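Long-range contact in C3-degrading proteinase (CppA protein) (Streptococcus pneumoniae, PDB 3E0R), which probably acts as a proteinase that degrades complement component C3, though its two halves belong to glyoxalase-related families: residues Ile153-Ser165 with Ala174-Thr187. Numbering follows the deposited sequence.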
loop_
_atom_site.group_PDB
_atom_site.type_symbol
_atom_site.label_atom_id
_atom_site.label_comp_id
_atom_site.label_asym_id
_atom_site.label_seq_id
_atom_site.Cartn_x
_atom_site.Cartn_y
_atom_site.Cartn_z
ATOM N N ILE A 153 6.000 4.162 -1.347
ATOM C CA ILE A 153 5.245 3.082 -0.735
ATOM C C ILE A 153 6.005 1.793 -0.904
ATOM O O ILE A 153 6.509 1.477 -1.964
ATOM C CB ILE A 153 3.836 2.888 -1.379
ATOM C CG1 ILE A 153 2.987 4.133 -1.210
ATOM C CG2 ILE A 153 3.056 1.628 -0.825
ATOM C CD1 ILE A 153 2.774 4.578 0.080
ATOM N N SER A 154 6.094 1.029 0.161
ATOM C CA SER A 154 6.408 -0.390 -0.003
ATOM C C SER A 154 5.461 -1.134 0.914
ATOM O O SER A 154 4.582 -0.517 1.548
ATOM C CB SER A 154 7.887 -0.645 0.286
ATOM O OG SER A 154 8.251 -0.282 1.586
HETATM N N MSE A 155 5.605 -2.448 1.002
HETATM C CA MSE A 155 4.697 -3.192 1.888
HETATM C C MSE A 155 5.218 -4.540 2.359
HETATM O O MSE A 155 6.076 -5.161 1.719
HETATM C CB MSE A 155 3.376 -3.400 1.147
HETATM C CG MSE A 155 3.503 -4.375 0.029
HETATM SE SE MSE A 155 2.174 -4.038 -1.298
HETATM C CE MSE A 155 3.208 -2.761 -2.391
ATOM N N GLU A 156 4.670 -4.999 3.471
ATOM C CA GLU A 156 4.871 -6.356 3.904
ATOM C C GLU A 156 3.570 -7.087 3.643
ATOM O O GLU A 156 2.504 -6.548 3.943
ATOM C CB GLU A 156 5.241 -6.408 5.364
ATOM C CG GLU A 156 6.640 -5.979 5.628
ATOM C CD GLU A 156 6.851 -5.393 7.003
ATOM O OE1 GLU A 156 5.966 -5.483 7.882
ATOM O OE2 GLU A 156 7.954 -4.861 7.212
ATOM N N LEU A 157 3.643 -8.286 3.047
ATOM C CA LEU A 157 2.470 -9.066 2.693
ATOM C C LEU A 157 2.490 -10.380 3.408
ATOM O O LEU A 157 3.509 -11.014 3.455
ATOM C CB LEU A 157 2.422 -9.296 1.190
ATOM C CG LEU A 157 2.323 -8.052 0.299
ATOM C CD1 LEU A 157 2.123 -8.447 -1.127
ATOM C CD2 LEU A 157 1.213 -7.084 0.725
ATOM N N HIS A 158 1.349 -10.785 3.972
ATOM C CA HIS A 158 1.207 -12.048 4.648
ATOM C C HIS A 158 0.845 -13.143 3.631
ATOM O O HIS A 158 -0.166 -13.053 2.911
ATOM C CB HIS A 158 0.124 -11.955 5.742
ATOM C CG HIS A 158 0.565 -11.272 7.005
ATOM N ND1 HIS A 158 -0.198 -10.314 7.630
ATOM C CD2 HIS A 158 1.655 -11.455 7.787
ATOM C CE1 HIS A 158 0.413 -9.916 8.730
ATOM N NE2 HIS A 158 1.539 -10.597 8.852
ATOM N N LEU A 159 1.692 -14.168 3.567
ATOM C CA LEU A 159 1.556 -15.244 2.552
ATOM C C LEU A 159 1.586 -16.620 3.228
ATOM O O LEU A 159 2.557 -16.942 3.928
ATOM C CB LEU A 159 2.658 -15.134 1.485
ATOM C CG LEU A 159 2.533 -15.965 0.180
ATOM C CD1 LEU A 159 1.402 -15.467 -0.748
ATOM C CD2 LEU A 159 3.850 -16.005 -0.602
ATOM N N PRO A 160 0.539 -17.443 3.009
ATOM C CA PRO A 160 0.576 -18.789 3.627
ATOM C C PRO A 160 1.770 -19.618 3.161
ATOM O O PRO A 160 2.348 -19.337 2.106
ATOM C CB PRO A 160 -0.749 -19.434 3.195
ATOM C CG PRO A 160 -1.601 -18.295 2.665
ATOM C CD PRO A 160 -0.676 -17.231 2.199
ATOM N N THR A 161 2.145 -20.632 3.943
ATOM C CA THR A 161 3.351 -21.393 3.631
ATOM C C THR A 161 3.103 -22.372 2.495
ATOM O O THR A 161 4.043 -22.715 1.772
ATOM C CB THR A 161 3.950 -22.124 4.874
ATOM O OG1 THR A 161 2.992 -23.038 5.424
ATOM C CG2 THR A 161 4.400 -21.113 5.933
ATOM N N ASP A 162 1.836 -22.762 2.304
ATOM C CA ASP A 162 1.464 -23.798 1.313
ATOM C C ASP A 162 1.213 -23.254 -0.091
ATOM O O ASP A 162 0.999 -24.033 -1.023
ATOM C CB ASP A 162 0.238 -24.606 1.778
ATOM C CG ASP A 162 -1.020 -23.731 1.990
ATOM O OD1 ASP A 162 -0.961 -22.503 1.762
ATOM O OD2 ASP A 162 -2.078 -24.284 2.404
ATOM N N ILE A 163 1.231 -21.940 -0.251
ATOM C CA ILE A 163 1.194 -21.348 -1.573
ATOM C C ILE A 163 2.434 -20.479 -1.869
ATOM O O ILE A 163 3.115 -19.991 -0.971
ATOM C CB ILE A 163 -0.135 -20.536 -1.828
ATOM C CG1 ILE A 163 -0.097 -19.165 -1.182
ATOM C CG2 ILE A 163 -1.386 -21.310 -1.359
ATOM C CD1 ILE A 163 -1.082 -18.224 -1.808
ATOM N N GLU A 164 2.690 -20.320 -3.161
ATOM C CA GLU A 164 3.760 -19.510 -3.698
ATOM C C GLU A 164 3.138 -18.384 -4.520
ATOM O O GLU A 164 2.159 -18.583 -5.230
ATOM C CB GLU A 164 4.651 -20.377 -4.589
ATOM C CG GLU A 164 5.756 -21.132 -3.828
ATOM C CD GLU A 164 7.027 -20.283 -3.661
ATOM O OE1 GLU A 164 7.739 -20.074 -4.674
ATOM O OE2 GLU A 164 7.314 -19.822 -2.528
ATOM N N SER A 165 3.699 -17.189 -4.401
ATOM C CA SER A 165 3.292 -16.091 -5.228
ATOM C C SER A 165 3.902 -16.270 -6.622
ATOM O O SER A 165 5.006 -16.803 -6.783
ATOM C CB SER A 165 3.731 -14.760 -4.629
ATOM O OG SER A 165 3.519 -13.710 -5.553
ATOM N N ALA A 174 12.681 -4.690 -3.314
ATOM C CA ALA A 174 12.508 -4.269 -1.929
ATOM C C ALA A 174 11.112 -3.675 -1.628
ATOM O O ALA A 174 10.739 -3.538 -0.448
ATOM C CB ALA A 174 13.616 -3.238 -1.553
ATOM N N SER A 175 10.361 -3.310 -2.670
ATOM C CA SER A 175 8.994 -2.768 -2.522
ATOM C C SER A 175 8.071 -3.748 -1.830
ATOM O O SER A 175 7.089 -3.330 -1.224
ATOM C CB SER A 175 8.373 -2.432 -3.878
ATOM O OG SER A 175 9.141 -1.467 -4.543
ATOM N N LEU A 176 8.403 -5.036 -1.898
ATOM C CA LEU A 176 7.517 -6.082 -1.404
ATOM C C LEU A 176 8.202 -7.192 -0.584
ATOM O O LEU A 176 9.060 -7.888 -1.064
ATOM C CB LEU A 176 6.871 -6.675 -2.602
ATOM C CG LEU A 176 5.403 -6.863 -2.521
ATOM C CD1 LEU A 176 4.758 -6.649 -3.940
ATOM C CD2 LEU A 176 5.237 -8.293 -1.809
ATOM N N ASP A 177 7.790 -7.326 0.669
ATOM C CA ASP A 177 8.341 -8.283 1.603
ATOM C C ASP A 177 7.261 -9.310 1.968
ATOM O O ASP A 177 6.211 -8.913 2.460
ATOM C CB ASP A 177 8.755 -7.503 2.846
ATOM C CG ASP A 177 9.810 -8.177 3.616
ATOM O OD1 ASP A 177 10.707 -8.753 2.949
ATOM O OD2 ASP A 177 9.784 -8.112 4.884
ATOM N N PHE A 178 7.501 -10.609 1.747
ATOM C CA PHE A 178 6.510 -11.636 2.104
ATOM C C PHE A 178 6.788 -12.214 3.484
ATOM O O PHE A 178 7.857 -12.717 3.742
ATOM C CB PHE A 178 6.466 -12.787 1.093
ATOM C CG PHE A 178 5.766 -12.453 -0.167
ATOM C CD1 PHE A 178 4.406 -12.209 -0.173
ATOM C CD2 PHE A 178 6.458 -12.363 -1.368
ATOM C CE1 PHE A 178 3.751 -11.887 -1.345
ATOM C CE2 PHE A 178 5.792 -12.025 -2.544
ATOM C CZ PHE A 178 4.454 -11.814 -2.537
ATOM N N ILE A 179 5.801 -12.184 4.359
ATOM C CA ILE A 179 5.918 -12.784 5.677
ATOM C C ILE A 179 5.078 -14.059 5.708
ATOM O O ILE A 179 3.906 -14.008 5.342
ATOM C CB ILE A 179 5.435 -11.814 6.737
ATOM C CG1 ILE A 179 6.390 -10.610 6.787
ATOM C CG2 ILE A 179 5.315 -12.520 8.085
ATOM C CD1 ILE A 179 5.892 -9.478 7.587
ATOM N N PRO A 180 5.686 -15.212 6.103
ATOM C CA PRO A 180 4.865 -16.413 6.227
ATOM C C PRO A 180 3.808 -16.186 7.320
ATOM O O PRO A 180 4.075 -15.443 8.264
ATOM C CB PRO A 180 5.881 -17.528 6.577
ATOM C CG PRO A 180 7.247 -16.930 6.248
ATOM C CD PRO A 180 7.101 -15.469 6.457
ATOM N N ALA A 181 2.617 -16.777 7.155
ATOM C CA ALA A 181 1.420 -16.376 7.877
ATOM C C ALA A 181 0.335 -17.426 7.717
ATOM O O ALA A 181 0.281 -18.101 6.704
ATOM C CB ALA A 181 0.923 -15.047 7.368
ATOM N N GLN A 182 -0.509 -17.579 8.727
ATOM C CA GLN A 182 -1.711 -18.392 8.647
ATOM C C GLN A 182 -2.881 -17.520 8.996
ATOM O O GLN A 182 -2.777 -16.635 9.845
ATOM C CB GLN A 182 -1.724 -19.586 9.625
ATOM C CG GLN A 182 -0.730 -20.668 9.308
ATOM C CD GLN A 182 0.661 -20.277 9.778
ATOM O OE1 GLN A 182 0.844 -19.891 10.953
ATOM N NE2 GLN A 182 1.655 -20.347 8.869
ATOM N N GLY A 183 -3.994 -17.812 8.338
ATOM C CA GLY A 183 -5.267 -17.178 8.588
ATOM C C GLY A 183 -6.244 -17.554 7.486
ATOM O O GLY A 183 -5.847 -17.770 6.323
ATOM N N GLN A 184 -7.522 -17.614 7.863
ATOM C CA GLN A 184 -8.612 -18.034 6.975
ATOM C C GLN A 184 -8.735 -17.171 5.717
ATOM O O GLN A 184 -8.992 -17.689 4.639
ATOM C CB GLN A 184 -9.956 -18.076 7.740
ATOM C CG GLN A 184 -10.378 -16.764 8.456
ATOM C CD GLN A 184 -11.882 -16.727 8.799
ATOM O OE1 GLN A 184 -12.322 -17.385 9.734
ATOM N NE2 GLN A 184 -12.665 -15.921 8.046
ATOM N N ASP A 185 -8.509 -15.869 5.847
ATOM C CA ASP A 185 -8.756 -14.902 4.761
ATOM C C ASP A 185 -7.541 -14.515 3.908
ATOM O O ASP A 185 -7.623 -13.597 3.048
ATOM C CB ASP A 185 -9.402 -13.630 5.364
ATOM C CG ASP A 185 -10.749 -13.914 6.021
ATOM O OD1 ASP A 185 -11.295 -15.021 5.819
ATOM O OD2 ASP A 185 -11.249 -13.033 6.748
ATOM N N LEU A 186 -6.430 -15.211 4.092
ATOM C CA LEU A 186 -5.179 -14.865 3.411
ATOM C C LEU A 186 -5.184 -15.196 1.932
ATOM O O LEU A 186 -4.326 -14.729 1.190
ATOM C CB LEU A 186 -3.996 -15.584 4.082
ATOM C CG LEU A 186 -3.474 -15.049 5.406
ATOM C CD1 LEU A 186 -2.270 -15.913 5.872
ATOM C CD2 LEU A 186 -3.147 -13.572 5.243
ATOM N N THR A 187 -6.118 -16.048 1.505
ATOM C CA THR A 187 -6.327 -16.344 0.071
ATOM C C THR A 187 -7.783 -16.142 -0.431
ATOM O O THR A 187 -8.127 -16.543 -1.554
ATOM C CB THR A 187 -5.851 -17.763 -0.256
ATOM O OG1 THR A 187 -6.781 -18.717 0.271
ATOM C CG2 THR A 187 -4.437 -18.014 0.330
HETATM O O HOH W 1 8.732 -4.135 2.313
HETATM O O HOH W 2 -1.816 -13.802 1.007
#
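Phe-178, on strand 176-180, packs its ring against strand 153-159, held between Leu-159 and Leu-176. Leu-159 CD2 sits over one face as a CH-pi contact, 4.2 Å from the ring centroid of Phe-178, while CD2 of Leu-176, from its own strand, is on the opposite face, toward the rim. Leu-157 CB comes in obliquely at Phe-178 CD1, 3.8 Å away, and at the far end of the ring CZ meets CB of Ser-165, whose OG bonds to Leu-167 N and Asp-233. With CG anti to the backbone N (chi1 -167°), Leu-159 brings its CD2 branch to the ring.

On the other side of the sheet Glu-156 and Asp-177 run side by side, their carboxylate planes 57° apart and OE2 of Glu-156 4.4 Å from OD2 of Asp-177; a salt bridge from Glu-156 to Arg-76 probably eases this like-charge pairing. Ile-179 CG2 meets the His-158 ring at its edge, 3.8 Å from CD2, while Ala-181 CB packs against His-158 CB; ND1 of His-158 bonds to Lys-72 O.

Five backbone hydrogen bonds, from Met-155 N to Ser-175 O through Leu-159 N to Ile-179 O, zip the parallel strands together. Beyond them one water donates to both His-158 O and Leu-186 O. With helix 169-172 between the strands, this is a beta-alpha-beta crossover that places 176-180 at the sheet's edge.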